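Local coordinates for protein adenylate cyclase (Hippeastrum hybrid cultivar, PDB 6YP4) that hydrolyses triphosphate as its dominant activity, although it was first put forward as an adenylyl cyclase, and belongs to the metal-dependent CYTH family, at residues D20-S23 / P24-L27; W111-V114 / V115-G119; E178-L181 / K182-I186. All blocks are in the same frame, centred on the assembly; numbering follows the deposited sequence.

Interaction 1 (D20-S23 / P24-L27)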
loop_
_atom_site.group_PDB
_atom_site.type_symbol
_atom_site.label_atom_id
_atom_site.label_comp_id
_atom_site.label_asym_id
_atom_site.label_seq_id
_atom_site.Cartn_x
_atom_site.Cartn_y
_atom_site.Cartn_z
ATOM N N ASP A 20 -18.972 4.035 -8.202
ATOM C CA ASP A 20 -19.277 3.380 -9.473
ATOM C C ASP A 20 -18.312 3.811 -10.561
ATOM O O ASP A 20 -17.895 2.988 -11.385
ATOM C CB ASP A 20 -20.710 3.702 -9.920
ATOM C CG ASP A 20 -21.751 3.130 -8.997
ATOM O OD1 ASP A 20 -21.468 2.096 -8.350
ATOM O OD2 ASP A 20 -22.859 3.713 -8.920
ATOM N N ALA A 21 -17.972 5.108 -10.607
ATOM C CA ALA A 21 -17.064 5.599 -11.643
ATOM C C ALA A 21 -15.675 4.982 -11.535
ATOM O O ALA A 21 -15.007 4.798 -12.557
ATOM C CB ALA A 21 -16.960 7.124 -11.589
ATOM N N LEU A 22 -15.227 4.640 -10.322
ATOM C CA LEU A 22 -13.885 4.104 -10.114
ATOM C C LEU A 22 -13.832 2.584 -10.054
ATOM O O LEU A 22 -12.723 2.029 -10.002
ATOM C CB LEU A 22 -13.268 4.658 -8.819
ATOM C CG LEU A 22 -12.971 6.160 -8.746
ATOM C CD1 LEU A 22 -12.635 6.562 -7.320
ATOM C CD2 LEU A 22 -11.850 6.564 -9.692
ATOM N N SER A 23 -14.988 1.896 -10.076
ATOM C CA SER A 23 -15.053 0.439 -9.924
ATOM C C SER A 23 -14.158 -0.333 -10.898
ATOM O O SER A 23 -13.685 -1.418 -10.535
ATOM C CB SER A 23 -16.495 -0.062 -10.062
ATOM O OG SER A 23 -17.018 0.222 -11.350
ATOM N N PRO A 24 -13.914 0.137 -12.131
ATOM C CA PRO A 24 -12.922 -0.559 -12.973
ATOM C C PRO A 24 -11.514 -0.519 -12.422
ATOM O O PRO A 24 -10.654 -1.258 -12.931
ATOM C CB PRO A 24 -13.011 0.179 -14.318
ATOM C CG PRO A 24 -14.362 0.831 -14.306
ATOM C CD PRO A 24 -14.584 1.212 -12.891
ATOM N N PHE A 25 -11.243 0.285 -11.393
ATOM C CA PHE A 25 -9.891 0.415 -10.864
ATOM C C PHE A 25 -9.748 -0.167 -9.467
ATOM O O PHE A 25 -8.687 -0.018 -8.846
ATOM C CB PHE A 25 -9.473 1.886 -10.886
ATOM C CG PHE A 25 -9.710 2.545 -12.211
ATOM C CD1 PHE A 25 -8.783 2.423 -13.238
ATOM C CD2 PHE A 25 -10.864 3.269 -12.438
ATOM C CE1 PHE A 25 -9.010 3.014 -14.469
ATOM C CE2 PHE A 25 -11.097 3.865 -13.661
ATOM C CZ PHE A 25 -10.175 3.742 -14.679
ATOM N N HIS A 26 -10.763 -0.878 -8.991
ATOM C CA HIS A 26 -10.823 -1.272 -7.595
ATOM C C HIS A 26 -9.753 -2.306 -7.262
ATOM O O HIS A 26 -9.620 -3.330 -7.946
ATOM C CB HIS A 26 -12.203 -1.835 -7.287
ATOM C CG HIS A 26 -12.347 -2.310 -5.880
ATOM N ND1 HIS A 26 -12.248 -3.638 -5.527
ATOM C CD2 HIS A 26 -12.590 -1.629 -4.733
ATOM C CE1 HIS A 26 -12.426 -3.756 -4.223
ATOM N NE2 HIS A 26 -12.628 -2.549 -3.717
ATOM N N LEU A 27 -9.017 -2.049 -6.187
ATOM C CA LEU A 27 -7.999 -2.952 -5.669
ATOM C C LEU A 27 -8.425 -3.669 -4.398
ATOM O O LEU A 27 -8.205 -4.871 -4.276
ATOM C CB LEU A 27 -6.702 -2.182 -5.387
ATOM C CG LEU A 27 -5.555 -2.987 -4.766
ATOM C CD1 LEU A 27 -5.120 -4.086 -5.723
ATOM C CD2 LEU A 27 -4.369 -2.119 -4.405
#

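Interaction 2 (W111-V114 / V115-G119)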
loop_
_atom_site.group_PDB
_atom_site.type_symbol
_atom_site.label_atom_id
_atom_site.label_comp_id
_atom_site.label_asym_id
_atom_site.label_seq_id
_atom_site.Cartn_x
_atom_site.Cartn_y
_atom_site.Cartn_z
ATOM N N TRP A 111 7.151 4.634 19.617
ATOM C CA TRP A 111 7.146 4.989 21.030
ATOM C C TRP A 111 8.436 5.707 21.417
ATOM O O TRP A 111 8.409 6.687 22.171
ATOM C CB TRP A 111 6.942 3.748 21.894
ATOM C CG TRP A 111 6.999 4.063 23.342
ATOM C CD1 TRP A 111 7.942 3.652 24.249
ATOM C CD2 TRP A 111 6.080 4.882 24.061
ATOM N NE1 TRP A 111 7.650 4.172 25.496
ATOM C CE2 TRP A 111 6.506 4.935 25.402
ATOM C CE3 TRP A 111 4.927 5.579 23.704
ATOM C CZ2 TRP A 111 5.819 5.652 26.385
ATOM C CZ3 TRP A 111 4.237 6.289 24.680
ATOM C CH2 TRP A 111 4.686 6.322 26.002
ATOM N N ARG A 112 9.576 5.249 20.889
ATOM C CA ARG A 112 10.834 5.939 21.162
ATOM C C ARG A 112 10.757 7.400 20.732
ATOM O O ARG A 112 11.251 8.284 21.439
ATOM C CB ARG A 112 11.995 5.215 20.463
ATOM C CG ARG A 112 13.390 5.467 21.036
ATOM C CD ARG A 112 13.395 5.512 22.573
ATOM N NE ARG A 112 12.806 4.321 23.167
ATOM C CZ ARG A 112 12.400 4.256 24.434
ATOM N NH1 ARG A 112 11.862 3.139 24.917
ATOM N NH2 ARG A 112 12.519 5.315 25.232
ATOM N N ARG A 113 10.105 7.679 19.598
ATOM C CA ARG A 113 10.016 9.057 19.120
ATOM C C ARG A 113 9.090 9.891 19.997
ATOM O O ARG A 113 9.362 11.072 20.243
ATOM C CB ARG A 113 9.548 9.091 17.664
ATOM C CG ARG A 113 9.641 10.476 17.022
ATOM C CD ARG A 113 9.152 10.485 15.573
ATOM N NE ARG A 113 9.921 9.594 14.707
ATOM C CZ ARG A 113 10.675 10.002 13.691
ATOM N NH1 ARG A 113 10.764 11.294 13.404
ATOM N NH2 ARG A 113 11.339 9.118 12.957
ATOM N N VAL A 114 7.993 9.297 20.474
ATOM C CA VAL A 114 7.117 9.988 21.420
ATOM C C VAL A 114 7.928 10.478 22.612
ATOM O O VAL A 114 7.831 11.640 23.021
ATOM C CB VAL A 114 5.967 9.062 21.865
ATOM C CG1 VAL A 114 5.267 9.629 23.082
ATOM C CG2 VAL A 114 4.959 8.846 20.732
ATOM N N VAL A 115 8.779 9.606 23.152
ATOM C CA VAL A 115 9.554 9.950 24.341
ATOM C C VAL A 115 10.605 11.004 24.012
ATOM O O VAL A 115 10.707 12.032 24.690
ATOM C CB VAL A 115 10.195 8.687 24.943
ATOM C CG1 VAL A 115 11.096 9.055 26.114
ATOM C CG2 VAL A 115 9.121 7.680 25.360
ATOM N N ASP A 116 11.396 10.766 22.958
ATOM C CA ASP A 116 12.572 11.587 22.671
ATOM C C ASP A 116 12.224 13.013 22.263
ATOM O O ASP A 116 13.082 13.897 22.371
ATOM C CB ASP A 116 13.417 10.952 21.560
ATOM C CG ASP A 116 13.959 9.579 21.933
ATOM O OD1 ASP A 116 13.979 9.242 23.138
ATOM O OD2 ASP A 116 14.367 8.835 21.009
ATOM N N GLU A 117 11.002 13.257 21.784
ATOM C CA GLU A 117 10.627 14.560 21.258
ATOM C C GLU A 117 9.537 15.253 22.062
ATOM O O GLU A 117 9.245 16.423 21.790
ATOM C CB GLU A 117 10.167 14.432 19.798
ATOM C CG GLU A 117 11.093 13.593 18.926
ATOM C CD GLU A 117 10.838 13.785 17.438
ATOM O OE1 GLU A 117 9.675 13.631 16.998
ATOM O OE2 GLU A 117 11.803 14.099 16.709
ATOM N N ILE A 118 8.917 14.569 23.025
ATOM C CA ILE A 118 7.873 15.183 23.840
ATOM C C ILE A 118 8.221 15.032 25.324
ATOM O O ILE A 118 7.613 15.673 26.188
ATOM C CB ILE A 118 6.487 14.595 23.487
ATOM C CG1 ILE A 118 6.040 15.018 22.075
ATOM C CG2 ILE A 118 5.401 15.052 24.453
ATOM C CD1 ILE A 118 6.714 14.307 20.891
ATOM N N GLY A 119 9.235 14.229 25.635
ATOM C CA GLY A 119 9.704 14.135 27.009
ATOM C C GLY A 119 8.754 13.465 27.974
ATOM O O GLY A 119 8.919 13.610 29.190
#

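Interaction 3 (E178-L181 / K182-I186)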
loop_
_atom_site.group_PDB
_atom_site.type_symbol
_atom_site.label_atom_id
_atom_site.label_comp_id
_atom_site.label_asym_id
_atom_site.label_seq_id
_atom_site.Cartn_x
_atom_site.Cartn_y
_atom_site.Cartn_z
ATOM N N GLU A 178 -9.198 16.707 -9.876
ATOM C CA GLU A 178 -10.319 17.626 -10.057
ATOM C C GLU A 178 -10.940 17.484 -11.444
ATOM O O GLU A 178 -12.169 17.479 -11.583
ATOM C CB GLU A 178 -9.871 19.066 -9.807
ATOM C CG GLU A 178 -9.382 19.350 -8.381
ATOM C CD GLU A 178 -9.398 20.840 -8.039
ATOM O OE1 GLU A 178 -8.317 21.410 -7.790
ATOM O OE2 GLU A 178 -10.502 21.420 -7.994
ATOM N N GLY A 179 -10.105 17.365 -12.483
ATOM C CA GLY A 179 -10.625 17.212 -13.835
ATOM C C GLY A 179 -11.486 15.971 -14.010
ATOM O O GLY A 179 -12.470 15.993 -14.746
ATOM N N PHE A 180 -11.131 14.876 -13.331
ATOM C CA PHE A 180 -11.913 13.641 -13.432
ATOM C C PHE A 180 -13.238 13.773 -12.694
ATOM O O PHE A 180 -14.275 13.300 -13.172
ATOM C CB PHE A 180 -11.087 12.471 -12.883
ATOM C CG PHE A 180 -11.832 11.155 -12.760
ATOM C CD1 PHE A 180 -11.851 10.250 -13.817
ATOM C CD2 PHE A 180 -12.441 10.791 -11.560
ATOM C CE1 PHE A 180 -12.501 9.014 -13.693
ATOM C CE2 PHE A 180 -13.099 9.557 -11.423
ATOM C CZ PHE A 180 -13.122 8.665 -12.496
ATOM N N LEU A 181 -13.229 14.409 -11.525
ATOM C CA LEU A 181 -14.481 14.577 -10.795
ATOM C C LEU A 181 -15.445 15.477 -11.564
ATOM O O LEU A 181 -16.657 15.229 -11.575
ATOM C CB LEU A 181 -14.214 15.125 -9.390
ATOM C CG LEU A 181 -13.546 14.203 -8.369
ATOM C CD1 LEU A 181 -13.634 14.781 -6.977
ATOM C CD2 LEU A 181 -14.188 12.848 -8.396
ATOM N N LYS A 182 -14.926 16.508 -12.238
ATOM C CA LYS A 182 -15.792 17.371 -13.040
ATOM C C LYS A 182 -16.404 16.598 -14.197
ATOM O O LYS A 182 -17.620 16.640 -14.413
ATOM C CB LYS A 182 -15.014 18.583 -13.566
ATOM C CG LYS A 182 -14.339 19.407 -12.483
ATOM C CD LYS A 182 -14.036 20.829 -12.934
ATOM C CE LYS A 182 -13.530 21.677 -11.767
ATOM N NZ LYS A 182 -12.047 21.610 -11.609
ATOM N N GLU A 183 -15.576 15.870 -14.939
ATOM C CA GLU A 183 -16.065 15.156 -16.110
ATOM C C GLU A 183 -17.075 14.074 -15.733
ATOM O O GLU A 183 -17.996 13.792 -16.510
ATOM C CB GLU A 183 -14.874 14.568 -16.870
ATOM C CG GLU A 183 -15.232 13.719 -18.067
ATOM C CD GLU A 183 -14.111 12.771 -18.432
ATOM O OE1 GLU A 183 -14.343 11.545 -18.408
ATOM O OE2 GLU A 183 -12.995 13.253 -18.730
ATOM N N LYS A 184 -16.941 13.475 -14.547
ATOM C CA LYS A 184 -17.927 12.514 -14.065
ATOM C C LYS A 184 -19.092 13.152 -13.298
ATOM O O LYS A 184 -20.005 12.429 -12.882
ATOM C CB LYS A 184 -17.256 11.461 -13.184
ATOM C CG LYS A 184 -16.189 10.626 -13.909
ATOM C CD LYS A 184 -16.784 9.770 -15.033
ATOM C CE LYS A 184 -15.690 8.913 -15.687
ATOM N NZ LYS A 184 -15.990 8.547 -17.098
ATOM N N GLY A 185 -19.097 14.467 -13.100
ATOM C CA GLY A 185 -20.229 15.104 -12.429
ATOM C C GLY A 185 -20.331 14.892 -10.935
ATOM O O GLY A 185 -21.448 14.830 -10.395
ATOM N N ILE A 186 -19.199 14.836 -10.245
ATOM C CA ILE A 186 -19.129 14.536 -8.820
ATOM C C ILE A 186 -18.822 15.850 -8.084
ATOM O O ILE A 186 -17.713 16.387 -8.209
ATOM C CB ILE A 186 -18.089 13.453 -8.500
ATOM C CG1 ILE A 186 -18.214 12.304 -9.484
ATOM C CG2 ILE A 186 -18.254 12.961 -7.056
ATOM C CD1 ILE A 186 -19.376 11.376 -9.124
#

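Interaction 1 (D20-S23 / P24-L27)
Leu22 and Phe25 meet where helix 12-22 gives way to strand 26-39 of the CYTH fold, a tight helix-to-strand turn with 3-10 geometry from Ser23 to Phe25. It is a worked example of how a helix can be ended within a few residues and the chain sent straight into a sheet.

Backbone hydrogen bonds make the turn. Phe25 N donates to Leu22 O at 2.7 Å, the N-H pointing at the oxygen with an angle of 157° although the nitrogen lies well off the carbonyl plane. One residue on, His26 N reaches Ser23 O in a weak bond of 3.3 Å. Pro24 has no N-H to give, which suits a point where the helical pattern is breaking up.

A side-chain bond closes the preceding turn. Ser23 OG is set between its own backbone N and carbonyl carbon (chi1 62°), and from there it turns back to Asp20 O at 2.9 Å. The same rotation lays the hydroxyl oxygen against the proline ring, Ser23 OG standing 3.0 Å from Pro24 CD.

The apolar and aromatic contacts gather on Phe25. Its ring presents an edge to the Leu22 backbone, while Pro24 CB sits above one face, offset toward the rim. Trp142 stacks edge-to-face with the same ring, and the Phe25 backbone pairs with Arg141, which ties the turn to strand 127-141. His26 looks elsewhere: ND1 bonds Glu84 of the second subunit and NE2 bonds Thr29, so the first strand residue already belongs to the dimer contact. Between the two apolar side chains themselves, the nearest approach is Leu22 CD2 to Phe25 CD2, 4.4 Å.

Interaction 2 (W111-V114 / V115-G119)
Trp111 and Val115 are brought together by two first torsions: Trp111 CG lies anti to the backbone nitrogen (chi1 177°), and Val115 holds CG2 beside its own nitrogen, so that this methyl faces back along the helix. This is the familiar i to i+4 pairing of an alpha helix, here in the last turns of helix 109-118 of the CYTH domain. CG2 lies over one face of the indole, a CH-pi contact with Val115 CG2 4.0 Å from the centroid of the Trp111 five-membered ring, though displaced toward the rim of the ring system as a whole. Phe127 meets the same indole edge-to-face.

The two arginines illustrate a second general point, that spacing of opposite charges by four residues does not by itself make a salt bridge. Arg112, bent at chi2 and chi3, runs alongside Val115; its aliphatic part passes Asp116, with Arg112 CG 3.5 Å from Asp116 OD2, while the guanidinium is engaged by Asp122. Arg113 runs alongside Glu117, yet Arg113 NH1 and Glu117 OE1 remain 4.4 Å apart, and the two planar groups stand almost perpendicular at 88°. The guanidinium instead makes a salt bridge to Asp82, which lies between the magnesium-binding Glu81 and Glu83 in sequence; the helix is thereby joined to the strand that carries the metal ligands.

Underneath, the backbone ladder fades toward the C-terminal end. Val115 N to Trp111 O and Asp116 N to Arg112 O are well directed, whereas Ile118 N to Val114 O is weak, its angle only 129°. Gly119 then leaves helical geometry with positive phi, and Gly119 N bonds Val115 O at 2.8 Å.

Interaction 3 (E178-L181 / K182-I186)
Phe180 and Lys184 make the central side-chain contact of this helix end: Lys184 CG sits over one face of the phenyl ring, a CH-pi contact 4.0 Å from the Phe180 centroid and 14° off the ring normal. A bend at chi2 (-65°) turns the lysine chain back across the ring, so that CE also comes near CE1, while NZ goes on to a long salt bridge with Glu183. On another side of the helix, Leu181 CD2 packs against Ile186 CB at 3.9 Å. Glu178 and Lys182 run side by side, linked by a salt bridge that is long at 3.9 Å between Glu178 OE2 and Lys182 NZ; both atoms also bond the hydroxyl of Tyr188, which bridges them.

Regular helical backbone bonds position two of these pairs: that from Lys184 N to Phe180 O, 3.0 Å, sets the two residues one turn apart, from which the lysine chain can reach the ring, and Lys182 N to Glu178 O does likewise. Leu181 and Ile186 owe their pairing to a Schellman motif. Gly185 takes positive phi, Gly185 N bonds Lys182 O at 2.9 Å, and Ile186 N reaches back to Leu181 O in a nearly straight bond of 2.9 Å (175°). Such an apolar pairing commonly accompanies the motif.

Farther out, Phe180 and Leu181 rest on Leu18 of helix 12-22, and Ile186 on Leu17. Trp142, just past strand 127-141, meets Phe180 edge-to-face, while Glu178 OE1 bonds Tyr190 on strand 189-190, which pairs with strand 2-9.

The three sites follow one another along the chain without interleaving, and all lie in the one CYTH domain. Interactions 1 and 3, with centres 15 Å apart, belong to a single corner of the fold: the C-terminal parts of helices 12-22 and 170-183, distant in sequence, pack against each other there, with Leu22 CD2 3.7 Å from Phe180 CE2 and Trp142 shared by Phe25 and Phe180. Interaction 2 lies about 41 Å and 43 Å from their centres, on the opposite side of the chain's centre. All three are helix endings around the large antiparallel sheet; interaction 1 adds a subunit contact, interaction 2 a tie to the metal-binding strand.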